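PDB 2E0I: 432aa long hypothetical deoxyribodipyrimidine photolyase from Sulfolobus tokodaii, which probably repairs cyclobutane pyrimidine dimers in DNA using light, with one bound FAD as the likely catalytic cofactor and a second probably harvesting light. Local coordinates for residues A[137-140]-A[141-144]; A[149-152]-A[153-156]; A[232-235]-A[236-239]; A[279-282]-A[283-286]; A[413-416]-A[417-421]. All blocks are in the same frame, centred on the assembly; numbering follows the deposited sequence.

Contact 1: A[137-140]-A[141-144]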
loop_
_atom_site.group_PDB
_atom_site.type_symbol
_atom_site.label_atom_id
_atom_site.label_comp_id
_atom_site.label_asym_id
_atom_site.label_seq_id
_atom_site.Cartn_x
_atom_site.Cartn_y
_atom_site.Cartn_z
ATOM N N HIS A 137 -9.235 13.831 -14.281
ATOM C CA HIS A 137 -8.611 15.018 -13.702
ATOM C C HIS A 137 -7.084 15.106 -13.688
ATOM O O HIS A 137 -6.382 14.102 -13.525
ATOM C CB HIS A 137 -9.147 15.210 -12.285
ATOM C CG HIS A 137 -10.631 15.050 -12.180
ATOM N ND1 HIS A 137 -11.256 13.830 -12.331
ATOM C CD2 HIS A 137 -11.614 15.955 -11.959
ATOM C CE1 HIS A 137 -12.561 13.991 -12.204
ATOM N NE2 HIS A 137 -12.804 15.270 -11.979
ATOM N N ARG A 138 -6.586 16.336 -13.838
ATOM C CA ARG A 138 -5.147 16.598 -13.863
ATOM C C ARG A 138 -4.501 16.399 -12.498
ATOM O O ARG A 138 -3.534 15.651 -12.358
ATOM C CB ARG A 138 -4.864 18.034 -14.359
ATOM C CG ARG A 138 -5.440 19.155 -13.475
ATOM C CD ARG A 138 -5.086 20.573 -13.986
ATOM N NE ARG A 138 -5.728 21.640 -13.202
ATOM C CZ ARG A 138 -7.043 21.887 -13.162
ATOM N NH1 ARG A 138 -7.509 22.878 -12.409
ATOM N NH2 ARG A 138 -7.899 21.156 -13.874
ATOM N N ASN A 139 -5.053 17.075 -11.496
ATOM C CA ASN A 139 -4.538 17.008 -10.138
ATOM C C ASN A 139 -5.596 16.530 -9.144
ATOM O O ASN A 139 -6.774 16.366 -9.482
ATOM C CB ASN A 139 -4.029 18.381 -9.716
ATOM C CG ASN A 139 -5.122 19.436 -9.716
ATOM O OD1 ASN A 139 -4.941 20.522 -9.178
ATOM N ND2 ASN A 139 -6.258 19.122 -10.323
ATOM N N PHE A 140 -5.164 16.329 -7.907
ATOM C CA PHE A 140 -6.051 15.854 -6.865
ATOM C C PHE A 140 -7.174 16.804 -6.457
ATOM O O PHE A 140 -8.330 16.382 -6.329
ATOM C CB PHE A 140 -5.247 15.500 -5.616
ATOM C CG PHE A 140 -6.099 15.035 -4.468
ATOM C CD1 PHE A 140 -6.716 13.787 -4.503
ATOM C CD2 PHE A 140 -6.336 15.864 -3.381
ATOM C CE1 PHE A 140 -7.560 13.384 -3.476
ATOM C CE2 PHE A 140 -7.177 15.468 -2.351
ATOM C CZ PHE A 140 -7.791 14.230 -2.397
ATOM N N THR A 141 -6.838 18.074 -6.243
ATOM C CA THR A 141 -7.835 19.040 -5.788
ATOM C C THR A 141 -9.005 19.138 -6.750
ATOM O O THR A 141 -10.152 19.240 -6.333
ATOM C CB THR A 141 -7.212 20.447 -5.557
ATOM O OG1 THR A 141 -7.149 21.146 -6.797
ATOM C CG2 THR A 141 -5.796 20.330 -4.981
ATOM N N SER A 142 -8.712 19.092 -8.041
ATOM C CA SER A 142 -9.757 19.157 -9.054
ATOM C C SER A 142 -10.658 17.923 -8.897
ATOM O O SER A 142 -11.885 18.028 -8.868
ATOM C CB SER A 142 -9.114 19.183 -10.449
ATOM O OG SER A 142 -10.082 19.113 -11.482
ATOM N N PHE A 143 -10.014 16.761 -8.782
ATOM C CA PHE A 143 -10.672 15.461 -8.620
ATOM C C PHE A 143 -11.588 15.386 -7.402
ATOM O O PHE A 143 -12.752 14.995 -7.505
ATOM C CB PHE A 143 -9.600 14.366 -8.512
ATOM C CG PHE A 143 -10.138 13.018 -8.143
ATOM C CD1 PHE A 143 -10.929 12.302 -9.034
ATOM C CD2 PHE A 143 -9.868 12.471 -6.893
ATOM C CE1 PHE A 143 -11.447 11.056 -8.684
ATOM C CE2 PHE A 143 -10.379 11.227 -6.528
ATOM C CZ PHE A 143 -11.170 10.517 -7.423
ATOM N N TYR A 144 -11.034 15.743 -6.248
ATOM C CA TYR A 144 -11.767 15.716 -4.993
ATOM C C TYR A 144 -13.022 16.582 -5.015
ATOM O O TYR A 144 -14.117 16.109 -4.710
ATOM C CB TYR A 144 -10.848 16.155 -3.843
ATOM C CG TYR A 144 -11.503 16.117 -2.480
ATOM C CD1 TYR A 144 -12.046 14.931 -1.980
ATOM C CD2 TYR A 144 -11.587 17.268 -1.695
ATOM C CE1 TYR A 144 -12.657 14.890 -0.737
ATOM C CE2 TYR A 144 -12.197 17.241 -0.448
ATOM C CZ TYR A 144 -12.733 16.048 0.027
ATOM O OH TYR A 144 -13.345 16.010 1.266
HETATM O O HOH W 1 -8.713 18.263 -13.583
#
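H137 and F143 illustrate how a residue ahead of a helix can pack back on its first turn. CA of F143 sits over one face of the H137 imidazole in a CH-pi contact, 3.7 Å from the ring centroid. The F143 ring presents its edge to the imidazole in a T-shaped pair, planes at 77°, with F143 CD1 3.6 Å from H137 ND1. In the imidazole plane, at the edge, S142 OG lies 3.5 Å from H137 CD2. F140 and Y144, one turn apart, run side by side because both hold CG anti to the backbone N (chi1 178° in F140). Y144 CB thus comes over a face of the F140 ring, 3.9 Å from its CZ, while the near-parallel rings slide past each other with little overlap. Behind these side chains, Y144 N bonds F140 O at 2.8 Å, F143 N bonds weakly to O of the N-cap residue N139, and one water joins R138 N to S142 OG. With H137 cut back to an alanine, CA and the ring edge of F143 would probably lose the aromatic face they pack against. Outward, F140 stacks on W246 and Y144 meets Y245, joining the start of helix 140-147 to helix 238-256.

Contact 2: A[149-152]-A[153-156]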
loop_
_atom_site.group_PDB
_atom_site.type_symbol
_atom_site.label_atom_id
_atom_site.label_comp_id
_atom_site.label_asym_id
_atom_site.label_seq_id
_atom_site.Cartn_x
_atom_site.Cartn_y
_atom_site.Cartn_z
ATOM N N LYS A 149 -18.665 15.372 -4.230
ATOM C CA LYS A 149 -20.057 15.783 -4.238
ATOM C C LYS A 149 -20.923 14.553 -4.459
ATOM O O LYS A 149 -22.107 14.554 -4.133
ATOM C CB LYS A 149 -20.304 16.803 -5.348
ATOM C CG LYS A 149 -19.565 18.118 -5.170
ATOM C CD LYS A 149 -19.697 18.985 -6.427
ATOM C CE LYS A 149 -18.840 20.244 -6.356
ATOM N NZ LYS A 149 -18.434 20.682 -7.727
ATOM N N VAL A 150 -20.330 13.503 -5.018
ATOM C CA VAL A 150 -21.064 12.263 -5.265
ATOM C C VAL A 150 -21.296 11.537 -3.945
ATOM O O VAL A 150 -20.490 11.645 -3.016
ATOM C CB VAL A 150 -20.283 11.323 -6.184
ATOM C CG1 VAL A 150 -21.171 10.169 -6.620
ATOM C CG2 VAL A 150 -19.750 12.090 -7.370
ATOM N N LYS A 151 -22.386 10.784 -3.861
ATOM C CA LYS A 151 -22.681 10.075 -2.630
ATOM C C LYS A 151 -22.051 8.701 -2.588
ATOM O O LYS A 151 -22.248 7.898 -3.491
ATOM C CB LYS A 151 -24.178 9.913 -2.448
ATOM C CG LYS A 151 -24.547 9.633 -1.019
ATOM C CD LYS A 151 -25.514 8.486 -0.891
ATOM C CE LYS A 151 -25.841 8.278 0.578
ATOM N NZ LYS A 151 -26.601 7.024 0.787
ATOM N N VAL A 152 -21.303 8.439 -1.526
ATOM C CA VAL A 152 -20.648 7.156 -1.341
ATOM C C VAL A 152 -21.687 6.082 -1.014
ATOM O O VAL A 152 -22.562 6.294 -0.184
ATOM C CB VAL A 152 -19.639 7.223 -0.185
ATOM C CG1 VAL A 152 -19.009 5.854 0.026
ATOM C CG2 VAL A 152 -18.575 8.285 -0.477
ATOM N N ARG A 153 -21.597 4.935 -1.675
ATOM C CA ARG A 153 -22.541 3.856 -1.416
ATOM C C ARG A 153 -22.378 3.424 0.036
ATOM O O ARG A 153 -21.270 3.416 0.571
ATOM C CB ARG A 153 -22.286 2.670 -2.352
ATOM C CG ARG A 153 -23.192 1.487 -2.061
ATOM C CD ARG A 153 -23.155 0.386 -3.133
ATOM N NE ARG A 153 -21.980 -0.493 -3.086
ATOM C CZ ARG A 153 -20.882 -0.299 -3.806
ATOM N NH1 ARG A 153 -20.815 0.745 -4.619
ATOM N NH2 ARG A 153 -19.871 -1.154 -3.742
ATOM N N GLU A 154 -23.485 3.075 0.677
ATOM C CA GLU A 154 -23.452 2.660 2.077
ATOM C C GLU A 154 -23.081 1.182 2.229
ATOM O O GLU A 154 -23.432 0.358 1.383
ATOM C CB GLU A 154 -24.817 2.915 2.711
ATOM C CG GLU A 154 -25.206 4.378 2.791
ATOM C CD GLU A 154 -26.695 4.574 3.085
ATOM O OE1 GLU A 154 -27.264 3.795 3.887
ATOM O OE2 GLU A 154 -27.295 5.517 2.522
ATOM N N PRO A 155 -22.355 0.827 3.307
ATOM C CA PRO A 155 -21.975 -0.571 3.507
ATOM C C PRO A 155 -23.213 -1.433 3.590
ATOM O O PRO A 155 -24.270 -0.960 3.988
ATOM C CB PRO A 155 -21.229 -0.536 4.829
ATOM C CG PRO A 155 -20.626 0.806 4.836
ATOM C CD PRO A 155 -21.742 1.678 4.337
ATOM N N GLU A 156 -23.087 -2.690 3.191
ATOM C CA GLU A 156 -24.196 -3.623 3.274
ATOM C C GLU A 156 -23.695 -5.041 3.057
ATOM O O GLU A 156 -22.648 -5.255 2.446
ATOM C CB GLU A 156 -25.263 -3.288 2.251
ATOM C CG GLU A 156 -24.963 -3.779 0.875
ATOM C CD GLU A 156 -25.883 -3.157 -0.144
ATOM O OE1 GLU A 156 -25.799 -3.558 -1.326
ATOM O OE2 GLU A 156 -26.684 -2.260 0.235
#
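Between K151 and E154 the backbone is extended, its phi and psi angles close to those of a polyproline II helix, which returns to the same side about every third residue. The pair K151 and E154 is a plain example of that rule outside any alpha helix or sheet. NZ of K151 donates to OE2 of E154 in a salt bridge modelled at 2.4 Å, shorter than such bonds usually are; the salt bridge is plausible, but its exact length is doubtful at this resolution. The lysine meets the carboxylate through this one oxygen, its NZ standing 3.4 Å from CD of E154 and its CE 3.7 Å from OE2. Each chain contributes to the meeting. K151 is bent about its CB-CG bond (chi2 -133°) and straight beyond it, which carries the ammonium forward along the backbone, whereas E154 sets CG beside its own backbone N (chi1 -65°), on the side from which the lysine arrives. Both residues are exposed, so water probably screens the bridge. V152, between them, is buried instead and packs on L129 and on Y231. The run therefore has two characters, a charged outer side and an apolar inner side. It belongs to the long loop from helix 140-147 to helix 189-196 and lies along helix 227-233, where Y232 OH hydrogen-bonds the carbonyl of V152 and R153 packs on R228.

Contact 3: A[232-235]-A[236-239]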
loop_
_atom_site.group_PDB
_atom_site.type_symbol
_atom_site.label_atom_id
_atom_site.label_comp_id
_atom_site.label_asym_id
_atom_site.label_seq_id
_atom_site.Cartn_x
_atom_site.Cartn_y
_atom_site.Cartn_z
ATOM N N TYR A 232 -17.805 6.087 6.134
ATOM C CA TYR A 232 -18.940 6.443 6.956
ATOM C C TYR A 232 -18.643 6.551 8.439
ATOM O O TYR A 232 -19.270 7.322 9.154
ATOM C CB TYR A 232 -20.088 5.471 6.705
ATOM C CG TYR A 232 -20.902 5.876 5.510
ATOM C CD1 TYR A 232 -20.782 5.214 4.288
ATOM C CD2 TYR A 232 -21.748 6.983 5.578
ATOM C CE1 TYR A 232 -21.491 5.652 3.159
ATOM C CE2 TYR A 232 -22.451 7.428 4.460
ATOM C CZ TYR A 232 -22.317 6.762 3.261
ATOM O OH TYR A 232 -23.002 7.234 2.173
ATOM N N THR A 233 -17.675 5.792 8.913
ATOM C CA THR A 233 -17.348 5.841 10.320
ATOM C C THR A 233 -16.693 7.161 10.668
ATOM O O THR A 233 -16.859 7.671 11.772
ATOM C CB THR A 233 -16.404 4.705 10.691
ATOM O OG1 THR A 233 -17.010 3.463 10.325
ATOM C CG2 THR A 233 -16.142 4.695 12.180
ATOM N N GLN A 234 -15.968 7.724 9.713
ATOM C CA GLN A 234 -15.246 8.971 9.919
ATOM C C GLN A 234 -15.812 10.122 9.098
ATOM O O GLN A 234 -15.182 11.171 8.976
ATOM C CB GLN A 234 -13.790 8.749 9.529
ATOM C CG GLN A 234 -13.168 7.578 10.229
ATOM C CD GLN A 234 -12.799 7.927 11.648
ATOM O OE1 GLN A 234 -11.796 8.605 11.876
ATOM N NE2 GLN A 234 -13.615 7.489 12.614
ATOM N N LYS A 235 -17.003 9.926 8.544
ATOM C CA LYS A 235 -17.636 10.929 7.693
ATOM C C LYS A 235 -17.482 12.362 8.173
ATOM O O LYS A 235 -17.309 13.275 7.358
ATOM C CB LYS A 235 -19.115 10.609 7.510
ATOM C CG LYS A 235 -19.743 11.346 6.351
ATOM C CD LYS A 235 -21.130 10.817 6.083
ATOM C CE LYS A 235 -21.743 11.497 4.878
ATOM N NZ LYS A 235 -23.097 10.923 4.560
ATOM N N GLY A 236 -17.521 12.566 9.485
ATOM C CA GLY A 236 -17.395 13.913 10.000
ATOM C C GLY A 236 -16.006 14.528 10.007
ATOM O O GLY A 236 -15.870 15.729 10.213
ATOM N N LYS A 237 -14.968 13.734 9.786
ATOM C CA LYS A 237 -13.612 14.277 9.810
ATOM C C LYS A 237 -13.065 14.585 8.416
ATOM O O LYS A 237 -12.415 13.755 7.782
ATOM C CB LYS A 237 -12.700 13.302 10.535
ATOM C CG LYS A 237 -13.286 12.802 11.835
ATOM C CD LYS A 237 -12.412 11.705 12.413
ATOM C CE LYS A 237 -13.045 11.040 13.628
ATOM N NZ LYS A 237 -12.138 10.005 14.227
ATOM N N GLU A 238 -13.337 15.804 7.960
ATOM C CA GLU A 238 -12.926 16.283 6.648
ATOM C C GLU A 238 -11.486 15.942 6.259
ATOM O O GLU A 238 -11.247 15.475 5.146
ATOM C CB GLU A 238 -13.157 17.798 6.561
ATOM C CG GLU A 238 -12.305 18.625 7.524
ATOM C CD GLU A 238 -12.415 18.162 8.992
ATOM O OE1 GLU A 238 -13.533 18.234 9.572
ATOM O OE2 GLU A 238 -11.378 17.723 9.563
ATOM N N GLU A 239 -10.537 16.166 7.166
ATOM C CA GLU A 239 -9.126 15.880 6.890
ATOM C C GLU A 239 -8.875 14.416 6.537
ATOM O O GLU A 239 -8.163 14.104 5.574
ATOM C CB GLU A 239 -8.262 16.238 8.098
ATOM C CG GLU A 239 -8.166 17.716 8.426
ATOM C CD GLU A 239 -7.511 18.520 7.320
ATOM O OE1 GLU A 239 -8.237 19.004 6.421
ATOM O OE2 GLU A 239 -6.267 18.659 7.345
#
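The side-chain amide of Q234 is the flat group that meets K237, chiefly at its oxygen, with the lysine methylenes standing off to one side of the amide plane. NZ of K237 donates to OE1 of Q234 at 2.8 Å, well off the carbonyl axis (C=O...N angle 110°) and tilted 26° from the plane of the group. The methylenes follow the same oxygen, with CE of K237 3.2 Å from OE1 of Q234. At the other end of the amide, NE2 of Q234 bonds weakly to the T233 carbonyl oxygen at 3.4 Å, consistent with the oxygen facing K237. A bend at chi2 (-78°) in the glutamine brings the amide round to the straight lysine. Beneath this pair the backbone closes a type I beta turn, K237 N donating to Q234 O at 2.7 Å, so one residue pair is joined twice, by main chain and by side chain. Y214 OH is a second partner of the K237 ammonium. The turn links helix 227-233 to helix 238-256, with K237 at the N-cap position. The chemistry implies division of labour: a neutral, buried amide oxygen helps to solvate the lysine charge, while E238, whose OE2 accepts E239 N, probably suits the positive helix end, and E239 pairs with R205 and R242.

Contact 4: A[279-282]-A[283-286]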
loop_
_atom_site.group_PDB
_atom_site.type_symbol
_atom_site.label_atom_id
_atom_site.label_comp_id
_atom_site.label_asym_id
_atom_site.label_seq_id
_atom_site.Cartn_x
_atom_site.Cartn_y
_atom_site.Cartn_z
ATOM N N SER A 279 26.439 3.355 -3.770
ATOM C CA SER A 279 26.962 3.533 -2.430
ATOM C C SER A 279 25.999 4.346 -1.557
ATOM O O SER A 279 25.704 3.966 -0.424
ATOM C CB SER A 279 28.309 4.236 -2.510
ATOM O OG SER A 279 28.853 4.407 -1.221
ATOM N N TYR A 280 25.523 5.474 -2.076
ATOM C CA TYR A 280 24.581 6.303 -1.331
ATOM C C TYR A 280 23.296 5.516 -1.078
ATOM O O TYR A 280 22.763 5.516 0.025
ATOM C CB TYR A 280 24.220 7.572 -2.108
ATOM C CG TYR A 280 25.348 8.542 -2.361
ATOM C CD1 TYR A 280 26.412 8.667 -1.470
ATOM C CD2 TYR A 280 25.316 9.387 -3.470
ATOM C CE1 TYR A 280 27.417 9.617 -1.677
ATOM C CE2 TYR A 280 26.311 10.339 -3.683
ATOM C CZ TYR A 280 27.359 10.451 -2.784
ATOM O OH TYR A 280 28.335 11.409 -2.980
ATOM N N PHE A 281 22.805 4.857 -2.122
ATOM C CA PHE A 281 21.590 4.061 -2.042
ATOM C C PHE A 281 21.649 3.030 -0.921
ATOM O O PHE A 281 20.662 2.789 -0.226
ATOM C CB PHE A 281 21.351 3.340 -3.369
ATOM C CG PHE A 281 20.097 2.512 -3.389
ATOM C CD1 PHE A 281 18.870 3.077 -3.071
ATOM C CD2 PHE A 281 20.143 1.171 -3.720
ATOM C CE1 PHE A 281 17.708 2.312 -3.079
ATOM C CE2 PHE A 281 18.987 0.405 -3.732
ATOM C CZ PHE A 281 17.772 0.976 -3.410
ATOM N N GLU A 282 22.812 2.413 -0.758
ATOM C CA GLU A 282 22.995 1.403 0.267
ATOM C C GLU A 282 22.925 2.052 1.642
ATOM O O GLU A 282 22.393 1.468 2.590
ATOM C CB GLU A 282 24.337 0.714 0.076
ATOM C CG GLU A 282 24.453 -0.602 0.814
ATOM C CD GLU A 282 23.953 -1.792 -0.001
ATOM O OE1 GLU A 282 22.831 -1.710 -0.558
ATOM O OE2 GLU A 282 24.685 -2.814 -0.076
ATOM N N ALA A 283 23.459 3.268 1.738
ATOM C CA ALA A 283 23.457 4.026 2.983
ATOM C C ALA A 283 22.028 4.426 3.346
ATOM O O ALA A 283 21.644 4.421 4.517
ATOM C CB ALA A 283 24.314 5.256 2.833
ATOM N N TRP A 284 21.244 4.771 2.330
ATOM C CA TRP A 284 19.852 5.171 2.505
ATOM C C TRP A 284 19.006 4.007 3.039
ATOM O O TRP A 284 18.214 4.182 3.957
ATOM C CB TRP A 284 19.296 5.649 1.162
ATOM C CG TRP A 284 17.863 6.070 1.177
ATOM C CD1 TRP A 284 17.354 7.247 1.644
ATOM C CD2 TRP A 284 16.752 5.320 0.684
ATOM N NE1 TRP A 284 15.996 7.278 1.468
ATOM C CE2 TRP A 284 15.597 6.107 0.880
ATOM C CE3 TRP A 284 16.619 4.055 0.096
ATOM C CZ2 TRP A 284 14.321 5.675 0.505
ATOM C CZ3 TRP A 284 15.352 3.625 -0.276
ATOM C CH2 TRP A 284 14.217 4.435 -0.070
ATOM N N LYS A 285 19.179 2.818 2.473
ATOM C CA LYS A 285 18.407 1.670 2.921
ATOM C C LYS A 285 18.748 1.272 4.345
ATOM O O LYS A 285 17.902 0.749 5.061
ATOM C CB LYS A 285 18.623 0.470 2.000
ATOM C CG LYS A 285 18.072 0.652 0.607
ATOM C CD LYS A 285 18.306 -0.568 -0.274
ATOM C CE LYS A 285 19.779 -0.809 -0.497
ATOM N NZ LYS A 285 20.027 -2.019 -1.323
ATOM N N GLU A 286 19.982 1.520 4.764
ATOM C CA GLU A 286 20.404 1.144 6.106
ATOM C C GLU A 286 20.166 2.216 7.144
ATOM O O GLU A 286 20.294 1.965 8.336
ATOM C CB GLU A 286 21.885 0.799 6.104
ATOM C CG GLU A 286 22.229 -0.487 5.383
ATOM C CD GLU A 286 23.690 -0.526 4.936
ATOM O OE1 GLU A 286 24.533 0.169 5.572
ATOM O OE2 GLU A 286 23.987 -1.257 3.955
#
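OE1 of E282 receives NZ of K285 at 2.9 Å, nearly along its C-O axis, in a salt bridge between residues three apart on helix 278-286. This is a worked example of a lysine used along its whole length, for the methylenes that carry the ammonium to E282 also lie over a face of the F281 ring. CD of K285 makes a CH-pi contact there, 3.9 Å from the ring centroid, and CE comes 3.5 Å from CE2 of F281. The route depends on the bend about CG-CD (chi3 -64°), which folds the lysine over the ring, and the straight end beyond it carries NZ to the glutamate. F281 meets W284 differently: the two rings touch rim to rim, planes 19° apart, with CE1 of F281 3.8 Å from CE3 of W284. Further out, F281 forms a T-shaped pair with W329, and NE1 of W284 hydrogen-bonds the V315 carbonyl. Ordinary i to i+4 backbone bonds join the turns, W284 N to Y280 O among them at 2.9 Å. Replacing K285 with an alanine would probably leave E282 without its countercharge and strip the aliphatic cover from that face of F281. A second acid stands near, OE2 of E286 lying 4.4 Å from OE2 of E282. The lysine therefore probably offsets some of the repulsion between the two carboxylates, and its charge would be expected to keep E282 ionised, while apolar contact and salt bridge share one side chain.

Contact 5: A[413-416]-A[417-421]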
loop_
_atom_site.group_PDB
_atom_site.type_symbol
_atom_site.label_atom_id
_atom_site.label_comp_id
_atom_site.label_asym_id
_atom_site.label_seq_id
_atom_site.Cartn_x
_atom_site.Cartn_y
_atom_site.Cartn_z
ATOM N N ASN A 413 26.046 17.176 1.280
ATOM C CA ASN A 413 25.426 18.433 1.685
ATOM C C ASN A 413 24.162 18.517 0.840
ATOM O O ASN A 413 24.238 18.687 -0.375
ATOM C CB ASN A 413 26.312 19.638 1.361
ATOM C CG ASN A 413 25.552 20.978 1.482
ATOM O OD1 ASN A 413 25.905 21.976 0.838
ATOM N ND2 ASN A 413 24.506 20.995 2.316
ATOM N N TRP A 414 23.002 18.410 1.474
ATOM C CA TRP A 414 21.750 18.442 0.737
ATOM C C TRP A 414 21.560 19.679 -0.143
ATOM O O TRP A 414 21.122 19.567 -1.282
ATOM C CB TRP A 414 20.569 18.314 1.699
ATOM C CG TRP A 414 20.292 19.564 2.454
ATOM C CD1 TRP A 414 20.966 20.034 3.544
ATOM C CD2 TRP A 414 19.304 20.550 2.135
ATOM N NE1 TRP A 414 20.460 21.253 3.921
ATOM C CE2 TRP A 414 19.438 21.594 3.073
ATOM C CE3 TRP A 414 18.320 20.651 1.143
ATOM C CZ2 TRP A 414 18.624 22.729 3.052
ATOM C CZ3 TRP A 414 17.512 21.776 1.122
ATOM C CH2 TRP A 414 17.670 22.803 2.072
ATOM N N LEU A 415 21.900 20.855 0.371
ATOM C CA LEU A 415 21.710 22.083 -0.386
ATOM C C LEU A 415 22.389 22.086 -1.754
ATOM O O LEU A 415 21.745 22.382 -2.758
ATOM C CB LEU A 415 22.168 23.285 0.444
ATOM C CG LEU A 415 21.544 24.644 0.090
ATOM C CD1 LEU A 415 22.109 25.147 -1.216
ATOM C CD2 LEU A 415 20.029 24.523 0.004
ATOM N N GLU A 416 23.677 21.761 -1.806
ATOM C CA GLU A 416 24.394 21.733 -3.083
ATOM C C GLU A 416 23.774 20.700 -4.017
ATOM O O GLU A 416 23.556 20.964 -5.201
ATOM C CB GLU A 416 25.860 21.369 -2.878
ATOM C CG GLU A 416 26.651 22.319 -2.003
ATOM C CD GLU A 416 28.074 21.814 -1.744
ATOM O OE1 GLU A 416 28.226 20.678 -1.227
ATOM O OE2 GLU A 416 29.041 22.547 -2.059
ATOM N N ARG A 417 23.506 19.516 -3.478
ATOM C CA ARG A 417 22.913 18.429 -4.248
ATOM C C ARG A 417 21.565 18.832 -4.849
ATOM O O ARG A 417 21.368 18.735 -6.052
ATOM C CB ARG A 417 22.707 17.193 -3.361
ATOM C CG ARG A 417 23.954 16.660 -2.658
ATOM C CD ARG A 417 24.915 15.971 -3.604
ATOM N NE ARG A 417 24.272 14.907 -4.365
ATOM C CZ ARG A 417 24.920 13.871 -4.895
ATOM N NH1 ARG A 417 26.234 13.759 -4.738
ATOM N NH2 ARG A 417 24.258 12.953 -5.593
ATOM N N VAL A 418 20.640 19.279 -4.000
ATOM C CA VAL A 418 19.311 19.677 -4.454
ATOM C C VAL A 418 19.383 20.674 -5.597
ATOM O O VAL A 418 18.575 20.616 -6.521
ATOM C CB VAL A 418 18.469 20.302 -3.317
ATOM C CG1 VAL A 418 17.101 20.689 -3.848
ATOM C CG2 VAL A 418 18.305 19.320 -2.176
ATOM N N ASN A 419 20.342 21.593 -5.532
ATOM C CA ASN A 419 20.501 22.586 -6.589
ATOM C C ASN A 419 20.951 21.916 -7.873
ATOM O O ASN A 419 20.460 22.237 -8.954
ATOM C CB ASN A 419 21.513 23.654 -6.182
ATOM C CG ASN A 419 20.960 24.607 -5.146
ATOM O OD1 ASN A 419 19.906 25.206 -5.343
ATOM N ND2 ASN A 419 21.667 24.755 -4.038
ATOM N N TYR A 420 21.885 20.980 -7.751
ATOM C CA TYR A 420 22.373 20.272 -8.919
ATOM C C TYR A 420 21.264 19.422 -9.530
ATOM O O TYR A 420 21.041 19.452 -10.737
ATOM C CB TYR A 420 23.566 19.384 -8.564
ATOM C CG TYR A 420 23.997 18.554 -9.743
ATOM C CD1 TYR A 420 23.632 17.215 -9.847
ATOM C CD2 TYR A 420 24.692 19.132 -10.805
ATOM C CE1 TYR A 420 23.943 16.474 -10.984
ATOM C CE2 TYR A 420 25.010 18.401 -11.942
ATOM C CZ TYR A 420 24.632 17.073 -12.027
ATOM O OH TYR A 420 24.944 16.349 -13.155
ATOM N N VAL A 421 20.560 18.671 -8.692
ATOM C CA VAL A 421 19.490 17.817 -9.181
ATOM C C VAL A 421 18.454 18.645 -9.923
ATOM O O VAL A 421 17.965 18.242 -10.971
ATOM C CB VAL A 421 18.802 17.047 -8.034
ATOM C CG1 VAL A 421 17.666 16.206 -8.592
ATOM C CG2 VAL A 421 19.817 16.159 -7.315
#
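W414 and V418 form the close-packed side of the first turns of helix 414-427, and the residues between and beyond them show the other side of an amphipathic helix. CG2 of V418 comes to the edge of the indole, near its plane, 3.6 Å from CE3 of W414. The indole gets there by taking the position between its backbone N and carbonyl carbon (chi1 76°), which also places its face under CB of L415, which stands 4.1 Å above the ring plane, over its centre. V418 N also bonds W414 O, at 2.8 Å. W368 and V322 continue the apolar layer around W414, and V418 also packs on F317. The solvent side is looser. E416, N419 and Y420 are exposed, and what joins them across the contact is chiefly backbone, Y420 N to E416 O at 3.0 Å. R417 stands between the two regimes. Its N bonds the carbonyl of the N-cap residue N413 at 3.3 Å, while bends at chi2 and chi3 take the guanidinium off the helix to a salt bridge with E275. The chemistry implies a helix held to the protein by an aromatic and apolar stripe plus one arginine, whose charge, poorly suited to the start of a helix, is probably balanced by E275.

In the fold
None of the five contacts is wholly core: contacts 1, 2 and 3 are partly buried, contacts 4 and 5 lie at the surface. Contacts 1 and 3 share helix 238-256, one packing aromatic rings on it and the other forming the turn into it. Contacts 2 and 3 touch through Y232, although one is loop and the other a link between helices. On the far side of the chain's centre from contacts 2 and 3, contact 4 meets contact 5 where CE2 of Y280 lies 3.6 Å from NH1 of R417. Rings dominate contact 1, charge contact 2 and hydrogen bonds contact 3, whereas the helical contacts 4 and 5 combine apolar inner faces with polar outer ones.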